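Local coordinates for signal transduction protein TRAP (Staphylococcus aureus, PDB 4AE5) that probably acts in signal transduction as a regulator of virulence, promoting toxin expression and biofilm formation through the agr system and RNAIII, at residues T23-F27 and I37-T41; C69-S75 and T112-F118; F135-K141 and S156-R160. All coordinates share one frame; numbering follows the deposited sequence.

How the interactions relate
All three contacts reach one closed antiparallel barrel; interaction 2 is buried, and interactions 1 and 3 are partly buried. Interaction 2 joins the neighbouring strands 67-73 and 114-120 by regular backbone bonds, with aliphatic and aromatic packing on one face and a formate site on the other. Interaction 3 lies about 8 Å from it, centre to centre. Its strand 158-164 is the other neighbour of 67-73, and its Arg160 binds the same formate, but its contact with the turn 135-141 rests mainly on Tyr157. Interaction 1 sits about 25 Å from interaction 3, centre to centre. There a loop meets strand 35-41 through a histidine-carboxylate bond, waters and a single bridge.

Interaction 1 of 3, residues T23-F27 and I37-T41; sequences THQLF and IFEET
His24 reaches Glu39 through its ring edge. Its ND1 donates to Glu39 OE1 at 2.8 Å in a nearly straight bond (165°). The oxygen lies in the imidazole plane and uses its syn lone pair, while the carboxylate plane is turned 57° from the ring. The Glu39 chain runs extended beyond CG, and its other oxygen, OE2, is bonded by Thr45 and Val46. Both carboxylate oxygens are therefore gripped, which fixes the rotation of the group.

Gln25 meets the strand through two waters. One links its backbone N to Glu39 OE1; the other links its O to Glu40 N. Leu26 is buried. Its CB rests 3.9 Å from Ile37 CD1, and its CD2 covers the aliphatic part of Glu39.

At Phe27 the loop becomes strand. It forms an antiparallel hydrogen-bonded pair with Phe38: Phe27 N gives to Phe38 O at 2.9 Å, and Phe38 N gives to Phe27 O at 3.0 Å. With Phe38 CG turned between its own backbone N and carbonyl carbon (chi1 61°), the ring comes under Phe27 CB. That carbon lies over one face, 4.1 Å from the centroid of the Phe38 ring, in a CH-pi contact.

Strand 35-41 is flanked by 27-30 and by 3-9, which bonds the backbones of Ile37, Glu39 and Thr41. Helix 11-20 packs on Ile37 through Leu14 and Lys18.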
loop_
_atom_site.group_PDB
_atom_site.type_symbol
_atom_site.label_atom_id
_atom_site.label_comp_id
_atom_site.label_asym_id
_atom_site.label_seq_id
_atom_site.Cartn_x
_atom_site.Cartn_y
_atom_site.Cartn_z
ATOM N N THR A 23 -2.635 22.186 -2.459
ATOM C CA THR A 23 -1.207 22.177 -2.064
ATOM C C THR A 23 -0.662 20.795 -1.548
ATOM O O THR A 23 0.557 20.601 -1.341
ATOM C CB THR A 23 -0.889 23.262 -1.018
ATOM O OG1 THR A 23 -1.597 22.993 0.207
ATOM C CG2 THR A 23 -1.224 24.740 -1.559
ATOM N N HIS A 24 -1.569 19.857 -1.336
ATOM C CA HIS A 24 -1.276 18.541 -0.869
ATOM C C HIS A 24 -1.346 17.573 -2.015
ATOM O O HIS A 24 -2.296 17.634 -2.838
ATOM C CB HIS A 24 -2.277 18.095 0.212
ATOM C CG HIS A 24 -2.002 18.722 1.558
ATOM N ND1 HIS A 24 -1.560 18.008 2.622
ATOM C CD2 HIS A 24 -2.051 20.056 1.964
ATOM C CE1 HIS A 24 -1.358 18.857 3.670
ATOM N NE2 HIS A 24 -1.686 20.102 3.264
ATOM N N GLN A 25 -0.401 16.623 -2.004
ATOM C CA GLN A 25 -0.268 15.634 -3.074
ATOM C C GLN A 25 -1.070 14.407 -2.712
ATOM O O GLN A 25 -0.530 13.410 -2.153
ATOM C CB GLN A 25 1.206 15.234 -3.246
ATOM C CG GLN A 25 2.138 16.379 -3.610
ATOM C CD GLN A 25 3.075 16.775 -2.451
ATOM O OE1 GLN A 25 2.643 17.373 -1.456
ATOM N NE2 GLN A 25 4.370 16.430 -2.578
ATOM N N LEU A 26 -2.349 14.439 -3.069
ATOM C CA LEU A 26 -3.263 13.361 -2.728
ATOM C C LEU A 26 -3.479 12.491 -3.969
ATOM O O LEU A 26 -3.568 13.008 -5.076
ATOM C CB LEU A 26 -4.583 13.956 -2.197
ATOM C CG LEU A 26 -4.602 14.637 -0.825
ATOM C CD1 LEU A 26 -5.656 15.719 -0.756
ATOM C CD2 LEU A 26 -4.938 13.629 0.276
ATOM N N PHE A 27 -3.504 11.169 -3.769
ATOM C CA PHE A 27 -3.676 10.185 -4.886
ATOM C C PHE A 27 -5.002 9.425 -4.649
ATOM O O PHE A 27 -5.199 8.746 -3.626
ATOM C CB PHE A 27 -2.453 9.259 -4.924
ATOM C CG PHE A 27 -1.155 10.017 -5.213
ATOM C CD1 PHE A 27 -0.815 10.346 -6.524
ATOM C CD2 PHE A 27 -0.347 10.461 -4.183
ATOM C CE1 PHE A 27 0.368 11.054 -6.819
ATOM C CE2 PHE A 27 0.840 11.191 -4.460
ATOM C CZ PHE A 27 1.195 11.472 -5.774
ATOM N N ILE A 37 -8.368 7.330 -0.952
ATOM C CA ILE A 37 -7.414 8.409 -1.171
ATOM C C ILE A 37 -6.223 8.326 -0.154
ATOM O O ILE A 37 -6.427 7.930 1.031
ATOM C CB ILE A 37 -8.136 9.784 -1.190
ATOM C CG1 ILE A 37 -7.266 10.881 -1.855
ATOM C CG2 ILE A 37 -8.497 10.213 0.230
ATOM C CD1 ILE A 37 -8.063 12.129 -2.186
ATOM N N PHE A 38 -5.014 8.708 -0.600
ATOM C CA PHE A 38 -3.842 8.747 0.356
ATOM C C PHE A 38 -2.850 9.875 0.046
ATOM O O PHE A 38 -2.832 10.390 -1.096
ATOM C CB PHE A 38 -3.133 7.378 0.466
ATOM C CG PHE A 38 -2.534 6.857 -0.834
ATOM C CD1 PHE A 38 -1.257 7.261 -1.253
ATOM C CD2 PHE A 38 -3.228 5.928 -1.639
ATOM C CE1 PHE A 38 -0.706 6.796 -2.480
ATOM C CE2 PHE A 38 -2.683 5.450 -2.836
ATOM C CZ PHE A 38 -1.435 5.873 -3.271
ATOM N N GLU A 39 -2.050 10.237 1.056
ATOM C CA GLU A 39 -0.942 11.143 0.882
ATOM C C GLU A 39 0.154 10.641 1.752
ATOM O O GLU A 39 -0.098 10.059 2.778
ATOM C CB GLU A 39 -1.278 12.628 1.238
ATOM C CG GLU A 39 -1.802 12.841 2.642
ATOM C CD GLU A 39 -2.003 14.326 2.974
ATOM O OE1 GLU A 39 -1.442 15.204 2.309
ATOM O OE2 GLU A 39 -2.761 14.623 3.867
ATOM N N GLU A 40 1.377 10.912 1.351
ATOM C CA GLU A 40 2.545 10.519 2.108
ATOM C C GLU A 40 3.314 11.794 2.456
ATOM O O GLU A 40 3.734 12.544 1.550
ATOM C CB GLU A 40 3.397 9.671 1.167
ATOM C CG GLU A 40 4.723 9.176 1.715
ATOM C CD GLU A 40 5.258 8.097 0.750
ATOM O OE1 GLU A 40 5.792 8.390 -0.355
ATOM O OE2 GLU A 40 5.032 6.960 1.061
ATOM N N THR A 41 3.617 12.008 3.732
ATOM C CA THR A 41 4.277 13.263 4.095
ATOM C C THR A 41 4.884 13.124 5.476
ATOM O O THR A 41 4.354 12.364 6.308
ATOM C CB THR A 41 3.253 14.451 4.105
ATOM O OG1 THR A 41 3.881 15.671 4.498
ATOM C CG2 THR A 41 2.110 14.189 5.051
HETATM O O HOH W 1 0.854 16.147 0.611
HETATM O O HOH W 2 1.629 12.145 -1.120
#

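Interaction 2 of 3, residues C69-S75 and T112-F118; sequences CAIFIPS and TTYKIYF. With FMT (formic acid), chain E.
Ile71 and Ile116 form the middle pair of two neighbouring antiparallel strands in the closed beta barrel. The short axes run 4.6 Å apart at closest approach. Three hydrogen-bonded pairs, Cys69-Phe118, Ile71-Ile116 and Ile73-Tyr114, alternate with the non-hydrogen-bonded pairs Ala70-Tyr117 and Phe72-Lys115.

This paired stretch is tightly packed on both faces. The face that carries the isoleucines is apolar and covered by helices. Ile73 CD1 meets Ile116 CD1 at 3.6 Å. Ile71 CD1 comes up to the edge of the Phe118 ring, in its plane, 3.9 Å from Phe118 CD2. Helices 80-88 and 123-131 cover this face through Leu83 and Tyr126, and Phe129 and Phe139 meet Phe118 edge-to-face.

Pairing slackens at the Ser75 end, where both chains are loop and partly exposed. The bond from Ser75 N to Thr112 O is weak, 3.3 Å long and bent to 123°. A water bonds Thr113 OG1 here, but its place beside Ser75 is strained and doubtful.

The face of Phe72 and Lys115 holds a pocket with polar and apolar walls. Ala70 CB packs 3.6 Å from Tyr117 CE1. Lys115 lies alongside Phe72 and points the same way, its CD over one face of the ring, 3.9 Å from the Phe72 centroid. A bend at chi3 (71°) carries NZ on to a formate, probably from the crystallisation liquor. Ala70 CB touches the formate carbon, and Phe72 presents its ring edge to O2. Tyr8 and Arg160 complete the site. The lysine and arginine would be expected to stabilise a bound carboxylate. Lys115 NZ and Tyr117 OH both donate to formate O1, each at 2.8 Å.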
loop_
_atom_site.group_PDB
_atom_site.type_symbol
_atom_site.label_atom_id
_atom_site.label_comp_id
_atom_site.label_asym_id
_atom_site.label_seq_id
_atom_site.Cartn_x
_atom_site.Cartn_y
_atom_site.Cartn_z
ATOM N N CYS A 69 -1.786 -2.546 -5.817
ATOM C CA CYS A 69 -2.347 -3.503 -4.889
ATOM C C CYS A 69 -1.914 -3.198 -3.440
ATOM O O CYS A 69 -0.711 -3.089 -3.193
ATOM C CB CYS A 69 -1.916 -4.936 -5.245
ATOM S SG CYS A 69 -2.766 -6.205 -4.224
ATOM N N ALA A 70 -2.888 -3.044 -2.556
ATOM C CA ALA A 70 -2.709 -2.933 -1.127
ATOM C C ALA A 70 -2.875 -4.325 -0.505
ATOM O O ALA A 70 -3.943 -4.971 -0.633
ATOM C CB ALA A 70 -3.706 -1.966 -0.509
ATOM N N ILE A 71 -1.820 -4.794 0.136
ATOM C CA ILE A 71 -1.883 -6.120 0.811
ATOM C C ILE A 71 -1.976 -5.885 2.287
ATOM O O ILE A 71 -1.130 -5.214 2.844
ATOM C CB ILE A 71 -0.638 -6.999 0.534
ATOM C CG1 ILE A 71 -0.438 -7.072 -0.974
ATOM C CG2 ILE A 71 -0.787 -8.402 1.203
ATOM C CD1 ILE A 71 0.908 -7.687 -1.383
ATOM N N PHE A 72 -2.989 -6.452 2.922
ATOM C CA PHE A 72 -3.114 -6.317 4.374
ATOM C C PHE A 72 -2.631 -7.591 4.987
ATOM O O PHE A 72 -3.079 -8.678 4.563
ATOM C CB PHE A 72 -4.592 -6.069 4.766
ATOM C CG PHE A 72 -5.067 -4.710 4.358
ATOM C CD1 PHE A 72 -5.388 -4.477 3.033
ATOM C CD2 PHE A 72 -5.194 -3.678 5.279
ATOM C CE1 PHE A 72 -5.859 -3.238 2.609
ATOM C CE2 PHE A 72 -5.669 -2.404 4.853
ATOM C CZ PHE A 72 -5.965 -2.198 3.519
ATOM N N ILE A 73 -1.705 -7.486 5.926
ATOM C CA ILE A 73 -0.992 -8.595 6.507
ATOM C C ILE A 73 -1.217 -8.587 8.019
ATOM O O ILE A 73 -0.604 -7.857 8.710
ATOM C CB ILE A 73 0.525 -8.467 6.235
ATOM C CG1 ILE A 73 0.801 -8.343 4.760
ATOM C CG2 ILE A 73 1.269 -9.633 6.780
ATOM C CD1 ILE A 73 2.000 -7.555 4.417
ATOM N N PRO A 74 -2.121 -9.416 8.480
ATOM C CA PRO A 74 -2.466 -9.458 9.899
ATOM C C PRO A 74 -1.373 -10.084 10.714
ATOM O O PRO A 74 -0.792 -11.023 10.301
ATOM C CB PRO A 74 -3.701 -10.350 9.927
ATOM C CG PRO A 74 -3.634 -11.109 8.672
ATOM C CD PRO A 74 -3.037 -10.218 7.682
ATOM N N SER A 75 -1.093 -9.558 11.871
ATOM C CA SER A 75 -0.155 -10.183 12.757
ATOM C C SER A 75 -0.535 -9.829 14.214
ATOM O O SER A 75 -1.567 -9.294 14.438
ATOM C CB SER A 75 1.197 -9.551 12.579
ATOM O OG SER A 75 2.184 -10.364 13.016
ATOM N N THR A 112 -1.846 -4.205 14.719
ATOM C CA THR A 112 -0.765 -5.008 14.190
ATOM C C THR A 112 -0.941 -5.472 12.756
ATOM O O THR A 112 -0.298 -6.443 12.349
ATOM C CB THR A 112 -0.437 -6.223 15.094
ATOM O OG1 THR A 112 -1.642 -6.984 15.328
ATOM C CG2 THR A 112 0.081 -5.720 16.430
ATOM N N THR A 113 -1.803 -4.821 11.984
ATOM C CA THR A 113 -1.961 -5.282 10.573
ATOM C C THR A 113 -1.014 -4.453 9.737
ATOM O O THR A 113 -1.143 -3.222 9.657
ATOM C CB THR A 113 -3.432 -5.212 10.095
ATOM O OG1 THR A 113 -4.215 -6.038 10.955
ATOM C CG2 THR A 113 -3.631 -5.831 8.688
ATOM N N TYR A 114 -0.026 -5.109 9.169
ATOM C CA TYR A 114 0.938 -4.416 8.281
ATOM C C TYR A 114 0.315 -4.222 6.910
ATOM O O TYR A 114 -0.738 -4.867 6.601
ATOM C CB TYR A 114 2.296 -5.152 8.280
ATOM C CG TYR A 114 3.263 -4.769 9.439
ATOM C CD1 TYR A 114 3.077 -5.269 10.726
ATOM C CD2 TYR A 114 4.396 -3.988 9.208
ATOM C CE1 TYR A 114 3.925 -4.937 11.774
ATOM C CE2 TYR A 114 5.287 -3.648 10.257
ATOM C CZ TYR A 114 5.048 -4.127 11.534
ATOM O OH TYR A 114 5.915 -3.816 12.588
ATOM N N LYS A 115 0.867 -3.257 6.140
ATOM C CA LYS A 115 0.365 -3.017 4.791
ATOM C C LYS A 115 1.525 -2.911 3.827
ATOM O O LYS A 115 2.622 -2.380 4.160
ATOM C CB LYS A 115 -0.627 -1.834 4.740
ATOM C CG LYS A 115 -1.355 -1.686 3.379
ATOM C CD LYS A 115 -2.661 -0.879 3.512
ATOM C CE LYS A 115 -2.378 0.571 3.769
ATOM N NZ LYS A 115 -3.668 1.350 3.765
ATOM N N ILE A 116 1.297 -3.416 2.615
ATOM C CA ILE A 116 2.257 -3.238 1.520
ATOM C C ILE A 116 1.452 -2.575 0.362
ATOM O O ILE A 116 0.337 -3.031 0.078
ATOM C CB ILE A 116 2.870 -4.556 1.026
ATOM C CG1 ILE A 116 3.943 -5.006 2.058
ATOM C CG2 ILE A 116 3.502 -4.356 -0.412
ATOM C CD1 ILE A 116 4.311 -6.482 1.856
ATOM N N TYR A 117 2.005 -1.527 -0.254
ATOM C CA TYR A 117 1.555 -1.103 -1.591
ATOM C C TYR A 117 2.540 -1.583 -2.649
ATOM O O TYR A 117 3.727 -1.252 -2.552
ATOM C CB TYR A 117 1.420 0.442 -1.736
ATOM C CG TYR A 117 0.228 1.163 -1.029
ATOM C CD1 TYR A 117 -0.856 0.441 -0.473
ATOM C CD2 TYR A 117 0.166 2.554 -0.939
ATOM C CE1 TYR A 117 -1.925 1.101 0.162
ATOM C CE2 TYR A 117 -0.946 3.213 -0.315
ATOM C CZ TYR A 117 -1.969 2.475 0.219
ATOM O OH TYR A 117 -3.059 3.075 0.855
ATOM N N PHE A 118 2.031 -2.247 -3.712
ATOM C CA PHE A 118 2.752 -2.511 -4.932
ATOM C C PHE A 118 2.097 -1.672 -6.010
ATOM O O PHE A 118 0.866 -1.738 -6.235
ATOM C CB PHE A 118 2.767 -3.999 -5.318
ATOM C CG PHE A 118 3.818 -4.822 -4.612
ATOM C CD1 PHE A 118 5.210 -4.595 -4.819
ATOM C CD2 PHE A 118 3.429 -5.840 -3.702
ATOM C CE1 PHE A 118 6.170 -5.435 -4.200
ATOM C CE2 PHE A 118 4.388 -6.669 -3.096
ATOM C CZ PHE A 118 5.771 -6.386 -3.296
HETATM C C FMT E . -5.860 0.534 0.630
HETATM O O1 FMT E . -4.978 1.043 1.362
HETATM O O2 FMT E . -6.978 0.056 1.221
HETATM O O HOH W 3 -3.030 -8.087 12.741
#

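Interaction 3 of 3, residues F135-K141 and S156-R160; sequences FNDHFSK and SYFER. With FMT (formic acid), chain E.
The turn from Phe135 to Lys141 comes close to the start of strand 158-164 at Lys141 and Tyr157, whose CA atoms are 6.6 Å apart. Tyr157 carries the contact. Its CG stands anti to the backbone N (chi1 178°), and the ring extends across to the turn. There its OH donates to Phe139 O at 2.7 Å, in the carbonyl plane and on a lone pair. The acceptor also lies in the plane of the tyrosine ring.

Lys141 covers one ring face. Its CA lies over the centre, and its CB makes a CH-pi contact 4.0 Å from the Tyr157 centroid. The lysine chain runs back along the ring, antiparallel to the tyrosine.

Phe135 and Glu159 approach from opposite sides, and Phe135 CZ lies 4.0 Å from Glu159 OE2. That oxygen is bonded to Tyr126, while OE1 forms a salt bridge with Lys130.

Ser140 OG donates to Asn136 O at 2.7 Å and caps Ala143 N, so one hydroxyl joins the end of helix 133-136 to the next helix. Ser140 is thus the N-cap of helix 141-144, and the tyrosine ties this helix-to-helix turn to the outside of the beta barrel.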
loop_
_atom_site.group_PDB
_atom_site.type_symbol
_atom_site.label_atom_id
_atom_site.label_comp_id
_atom_site.label_asym_id
_atom_site.label_seq_id
_atom_site.Cartn_x
_atom_site.Cartn_y
_atom_site.Cartn_z
ATOM N N PHE A 135 7.465 -13.250 -5.548
ATOM C CA PHE A 135 6.281 -12.887 -4.756
ATOM C C PHE A 135 5.817 -14.025 -3.862
ATOM O O PHE A 135 5.598 -13.809 -2.658
ATOM C CB PHE A 135 5.139 -12.407 -5.650
ATOM C CG PHE A 135 3.954 -11.848 -4.878
ATOM C CD1 PHE A 135 3.042 -12.740 -4.260
ATOM C CD2 PHE A 135 3.781 -10.484 -4.737
ATOM C CE1 PHE A 135 1.921 -12.245 -3.569
ATOM C CE2 PHE A 135 2.637 -9.961 -4.061
ATOM C CZ PHE A 135 1.737 -10.863 -3.450
ATOM N N ASN A 136 5.593 -15.192 -4.445
ATOM C CA ASN A 136 5.040 -16.325 -3.696
ATOM C C ASN A 136 5.833 -16.706 -2.486
ATOM O O ASN A 136 5.265 -17.121 -1.457
ATOM C CB ASN A 136 4.898 -17.549 -4.573
ATOM C CG ASN A 136 3.513 -17.787 -4.984
ATOM O OD1 ASN A 136 3.247 -18.105 -6.185
ATOM N ND2 ASN A 136 2.566 -17.612 -4.026
ATOM N N ASP A 137 7.160 -16.546 -2.568
ATOM C CA ASP A 137 7.962 -17.032 -1.483
ATOM C C ASP A 137 8.147 -15.981 -0.382
ATOM O O ASP A 137 8.763 -16.287 0.702
ATOM C CB ASP A 137 9.319 -17.525 -1.994
ATOM C CG ASP A 137 9.215 -18.804 -2.814
ATOM O OD1 ASP A 137 8.251 -19.595 -2.727
ATOM O OD2 ASP A 137 10.130 -19.031 -3.618
ATOM N N HIS A 138 7.732 -14.734 -0.671
ATOM C CA HIS A 138 7.954 -13.599 0.266
ATOM C C HIS A 138 6.734 -12.820 0.763
ATOM O O HIS A 138 6.744 -12.335 1.915
ATOM C CB HIS A 138 9.032 -12.651 -0.295
ATOM C CG HIS A 138 10.273 -13.356 -0.679
ATOM N ND1 HIS A 138 11.194 -13.759 0.218
ATOM C CD2 HIS A 138 10.711 -13.805 -1.909
ATOM C CE1 HIS A 138 12.168 -14.423 -0.420
ATOM N NE2 HIS A 138 11.863 -14.458 -1.712
ATOM N N PHE A 139 5.698 -12.658 -0.077
ATOM C CA PHE A 139 4.631 -11.674 0.169
ATOM C C PHE A 139 3.256 -12.358 0.209
ATOM O O PHE A 139 2.217 -11.662 0.466
ATOM C CB PHE A 139 4.619 -10.523 -0.881
ATOM C CG PHE A 139 5.886 -9.682 -0.900
ATOM C CD1 PHE A 139 6.233 -8.917 0.216
ATOM C CD2 PHE A 139 6.729 -9.691 -1.998
ATOM C CE1 PHE A 139 7.376 -8.133 0.192
ATOM C CE2 PHE A 139 7.911 -8.937 -2.023
ATOM C CZ PHE A 139 8.256 -8.176 -0.907
ATOM N N SER A 140 3.203 -13.657 -0.130
ATOM C CA SER A 140 1.894 -14.383 -0.170
ATOM C C SER A 140 1.391 -14.701 1.251
ATOM O O SER A 140 2.173 -14.700 2.209
ATOM C CB SER A 140 1.980 -15.735 -0.864
ATOM O OG SER A 140 2.968 -16.557 -0.223
ATOM N N LYS A 141 0.127 -15.107 1.302
ATOM C CA LYS A 141 -0.484 -15.622 2.507
ATOM C C LYS A 141 0.327 -16.766 3.083
ATOM O O LYS A 141 0.659 -16.729 4.279
ATOM C CB LYS A 141 -1.908 -16.124 2.188
ATOM C CG LYS A 141 -2.785 -16.301 3.419
ATOM C CD LYS A 141 -4.163 -16.963 3.127
ATOM C CE LYS A 141 -4.894 -17.028 4.460
ATOM N NZ LYS A 141 -6.364 -17.306 4.392
ATOM N N SER A 156 -7.447 -12.992 7.760
ATOM C CA SER A 156 -8.024 -11.838 7.097
ATOM C C SER A 156 -6.970 -11.153 6.179
ATOM O O SER A 156 -7.208 -10.073 5.635
ATOM C CB SER A 156 -8.656 -10.891 8.105
ATOM O OG SER A 156 -7.786 -10.686 9.202
ATOM N N TYR A 157 -5.816 -11.804 5.991
ATOM C CA TYR A 157 -4.991 -11.458 4.845
ATOM C C TYR A 157 -5.868 -11.216 3.624
ATOM O O TYR A 157 -6.713 -12.065 3.227
ATOM C CB TYR A 157 -3.909 -12.506 4.588
ATOM C CG TYR A 157 -3.019 -12.302 3.395
ATOM C CD1 TYR A 157 -3.475 -12.543 2.100
ATOM C CD2 TYR A 157 -1.659 -11.877 3.567
ATOM C CE1 TYR A 157 -2.600 -12.355 0.992
ATOM C CE2 TYR A 157 -0.789 -11.740 2.486
ATOM C CZ TYR A 157 -1.262 -11.969 1.213
ATOM O OH TYR A 157 -0.412 -11.831 0.127
ATOM N N PHE A 158 -5.700 -10.051 3.004
ATOM C CA PHE A 158 -6.353 -9.859 1.709
ATOM C C PHE A 158 -5.722 -8.717 0.930
ATOM O O PHE A 158 -4.915 -7.926 1.489
ATOM C CB PHE A 158 -7.888 -9.596 1.900
ATOM C CG PHE A 158 -8.231 -8.153 2.134
ATOM C CD1 PHE A 158 -8.004 -7.566 3.368
ATOM C CD2 PHE A 158 -8.829 -7.389 1.121
ATOM C CE1 PHE A 158 -8.300 -6.233 3.569
ATOM C CE2 PHE A 158 -9.146 -6.070 1.324
ATOM C CZ PHE A 158 -8.873 -5.491 2.551
ATOM N N GLU A 159 -6.112 -8.641 -0.338
ATOM C CA GLU A 159 -5.659 -7.642 -1.316
ATOM C C GLU A 159 -6.824 -6.700 -1.651
ATOM O O GLU A 159 -7.952 -7.162 -1.914
ATOM C CB GLU A 159 -5.237 -8.372 -2.601
ATOM C CG GLU A 159 -3.901 -9.097 -2.427
ATOM C CD GLU A 159 -3.367 -9.647 -3.733
ATOM O OE1 GLU A 159 -4.168 -9.826 -4.653
ATOM O OE2 GLU A 159 -2.137 -9.919 -3.843
ATOM N N ARG A 160 -6.586 -5.404 -1.591
ATOM C CA ARG A 160 -7.512 -4.452 -2.200
ATOM C C ARG A 160 -6.905 -3.864 -3.441
ATOM O O ARG A 160 -5.889 -3.099 -3.378
ATOM C CB ARG A 160 -7.830 -3.301 -1.221
ATOM C CG ARG A 160 -8.851 -2.312 -1.855
ATOM C CD ARG A 160 -9.478 -1.317 -0.859
ATOM N NE ARG A 160 -10.519 -1.891 0.044
ATOM C CZ ARG A 160 -10.342 -2.006 1.360
ATOM N NH1 ARG A 160 -9.187 -1.546 1.935
ATOM N NH2 ARG A 160 -11.306 -2.516 2.124
HETATM C C FMT E . -5.860 0.534 0.630
HETATM O O1 FMT E . -4.978 1.043 1.362
HETATM O O2 FMT E . -6.978 0.056 1.221
#